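Local atomic coordinates of endo-1,3-beta-glucanase (Streptomyces sioyaensis, PDB entry 3DGT), a protein that probably hydrolyses internal beta-1,3-glycosidic bonds of beta-glucans, through the family 16 glycoside hydrolase catalytic domain that forms this chain. Residues Q11-D16 with T87-F92. Residues are numbered along the deposited sequence; the frame is centred on the assembly and turned at random.
Sequences QVFLDD and TTRTDF. With MG (magnesium ion), chain B.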
# COMPACT_ATOMS: atom_id res chain seq x y z
N GLN A 11 1.01 16.94 -12.15
CA GLN A 11 0.98 15.49 -12.21
C GLN A 11 2.38 14.92 -12.42
O GLN A 11 3.08 15.29 -13.36
CB GLN A 11 0.06 15.03 -13.34
CG GLN A 11 -0.03 13.52 -13.48
CD GLN A 11 -0.98 13.10 -14.57
OE1 GLN A 11 -2.16 13.47 -14.55
NE2 GLN A 11 -0.49 12.33 -15.53
N VAL A 12 2.75 14.00 -11.54
CA VAL A 12 4.01 13.26 -11.67
C VAL A 12 3.75 11.86 -12.24
O VAL A 12 4.49 11.39 -13.09
CB VAL A 12 4.72 13.16 -10.30
CG1 VAL A 12 5.97 12.31 -10.39
CG2 VAL A 12 5.07 14.55 -9.77
N PHE A 13 2.68 11.22 -11.77
CA PHE A 13 2.33 9.86 -12.20
C PHE A 13 0.83 9.71 -12.12
O PHE A 13 0.21 10.15 -11.15
CB PHE A 13 2.98 8.82 -11.27
CG PHE A 13 2.56 7.39 -11.54
CD1 PHE A 13 3.28 6.60 -12.43
CD2 PHE A 13 1.46 6.82 -10.88
CE1 PHE A 13 2.91 5.26 -12.67
CE2 PHE A 13 1.08 5.49 -11.12
CZ PHE A 13 1.81 4.72 -12.01
N LEU A 14 0.23 9.09 -13.13
CA LEU A 14 -1.17 8.68 -13.01
C LEU A 14 -1.41 7.42 -13.80
O LEU A 14 -1.18 7.39 -15.01
CB LEU A 14 -2.13 9.79 -13.47
CG LEU A 14 -3.62 9.40 -13.52
CD1 LEU A 14 -4.19 9.12 -12.14
CD2 LEU A 14 -4.43 10.49 -14.20
N ASP A 15 -1.87 6.38 -13.13
CA ASP A 15 -2.45 5.24 -13.84
C ASP A 15 -3.87 5.10 -13.34
O ASP A 15 -4.09 4.82 -12.15
CB ASP A 15 -1.67 3.94 -13.61
CG ASP A 15 -2.06 2.84 -14.59
OD1 ASP A 15 -3.17 2.88 -15.16
OD2 ASP A 15 -1.23 1.93 -14.78
N ASP A 16 -4.81 5.34 -14.24
CA ASP A 16 -6.23 5.26 -13.93
C ASP A 16 -6.86 3.92 -14.34
O ASP A 16 -8.08 3.75 -14.23
CB ASP A 16 -6.98 6.45 -14.54
CG ASP A 16 -7.93 7.12 -13.55
OD1 ASP A 16 -8.68 6.38 -12.88
OD2 ASP A 16 -7.93 8.37 -13.45
N THR A 87 5.32 -0.14 -8.81
CA THR A 87 5.65 0.76 -9.91
C THR A 87 7.04 0.43 -10.45
O THR A 87 7.96 0.09 -9.70
CB THR A 87 5.59 2.25 -9.50
OG1 THR A 87 6.37 2.47 -8.32
CG2 THR A 87 4.14 2.68 -9.26
N THR A 88 7.17 0.50 -11.77
CA THR A 88 8.49 0.43 -12.38
C THR A 88 9.35 1.58 -11.86
O THR A 88 10.55 1.41 -11.62
CB THR A 88 8.39 0.50 -13.90
OG1 THR A 88 7.56 1.59 -14.26
CG2 THR A 88 7.75 -0.77 -14.45
N ARG A 89 8.73 2.75 -11.68
CA ARG A 89 9.42 3.92 -11.16
C ARG A 89 9.72 3.82 -9.67
O ARG A 89 8.91 3.33 -8.87
CB ARG A 89 8.58 5.16 -11.45
CG ARG A 89 8.55 5.54 -12.92
CD ARG A 89 7.63 6.72 -13.17
NE ARG A 89 8.16 7.95 -12.56
CZ ARG A 89 7.53 9.12 -12.60
NH1 ARG A 89 6.35 9.24 -13.22
NH2 ARG A 89 8.09 10.18 -12.03
N THR A 90 10.90 4.32 -9.31
CA THR A 90 11.37 4.35 -7.93
C THR A 90 11.75 5.76 -7.51
O THR A 90 12.34 5.94 -6.45
CB THR A 90 12.62 3.46 -7.73
OG1 THR A 90 13.68 3.92 -8.58
CG2 THR A 90 12.32 2.02 -8.05
N ASP A 91 11.40 6.75 -8.32
CA ASP A 91 11.98 8.09 -8.18
C ASP A 91 11.18 9.08 -7.34
O ASP A 91 11.65 10.18 -7.09
CB ASP A 91 12.25 8.69 -9.56
CG ASP A 91 11.00 8.79 -10.40
OD1 ASP A 91 10.67 7.78 -11.06
OD2 ASP A 91 10.36 9.87 -10.41
N PHE A 92 9.97 8.70 -6.93
CA PHE A 92 9.03 9.62 -6.27
C PHE A 92 9.61 10.21 -4.98
O PHE A 92 9.86 9.48 -4.03
CB PHE A 92 7.71 8.91 -5.96
CG PHE A 92 7.07 8.24 -7.16
CD1 PHE A 92 6.83 8.95 -8.33
CD2 PHE A 92 6.70 6.90 -7.11
CE1 PHE A 92 6.23 8.34 -9.43
CE2 PHE A 92 6.09 6.28 -8.21
CZ PHE A 92 5.87 6.99 -9.37
MG MG B . -9.53 4.48 -12.93
O HOH W 1 -10.70 5.15 -14.49
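Phe92 directs the edge of its ring at the face of Phe13 in an offset edge-to-face pair: the centroids lie 5.8 Å apart and the planes meet at 69°. Its leading atoms CE1 and CZ rest against the root of Phe13, CE1 standing 3.8 Å from Phe13 CB. The CD1 side of the Phe92 ring continues to Val12, whose CG1 lies near the ring plane at 4.0 Å from CD1. Val12 CG1 is anti to the backbone N (chi1 176°), which places this methyl where it also meets Arg89 NH2, at 3.4 Å. The polar link is Arg89 NH1 to Val12 O, 2.8 Å long and fairly straight at 159°; the oxygen lies close to the guanidinium plane, whereas the donor stands above the carbonyl plane. Asp91 holds the guanidinium side-on in a salt bridge, Arg89 NE to Asp91 OD1 at 2.9 Å and Arg89 NH2 to Asp91 OD2 at 2.8 Å, each oxygen using its syn lone pair. With Phe92 CE1 over one face, the group is probably restrained from turning or tilting toward that side. A leucine in place of Arg89 would probably leave Asp91 without its countercharge and Val12 O without this donor. Phe13 CZ approaches Thr87 CG2 at 4.1 Å. Within the family 16 beta-jelly-roll sandwich, the contact joins strand 9-15, where Val12 and Phe13 form a classic beta bulge opposite Val273 of strand 266-276, to the loop leaving strand 80-87; Trp30 flanks Phe13 and Thr87, Val238 of strand 236-244 backs Phe92, and beyond strand 9-15 Asp16 binds magnesium with Gly66 and Asp269.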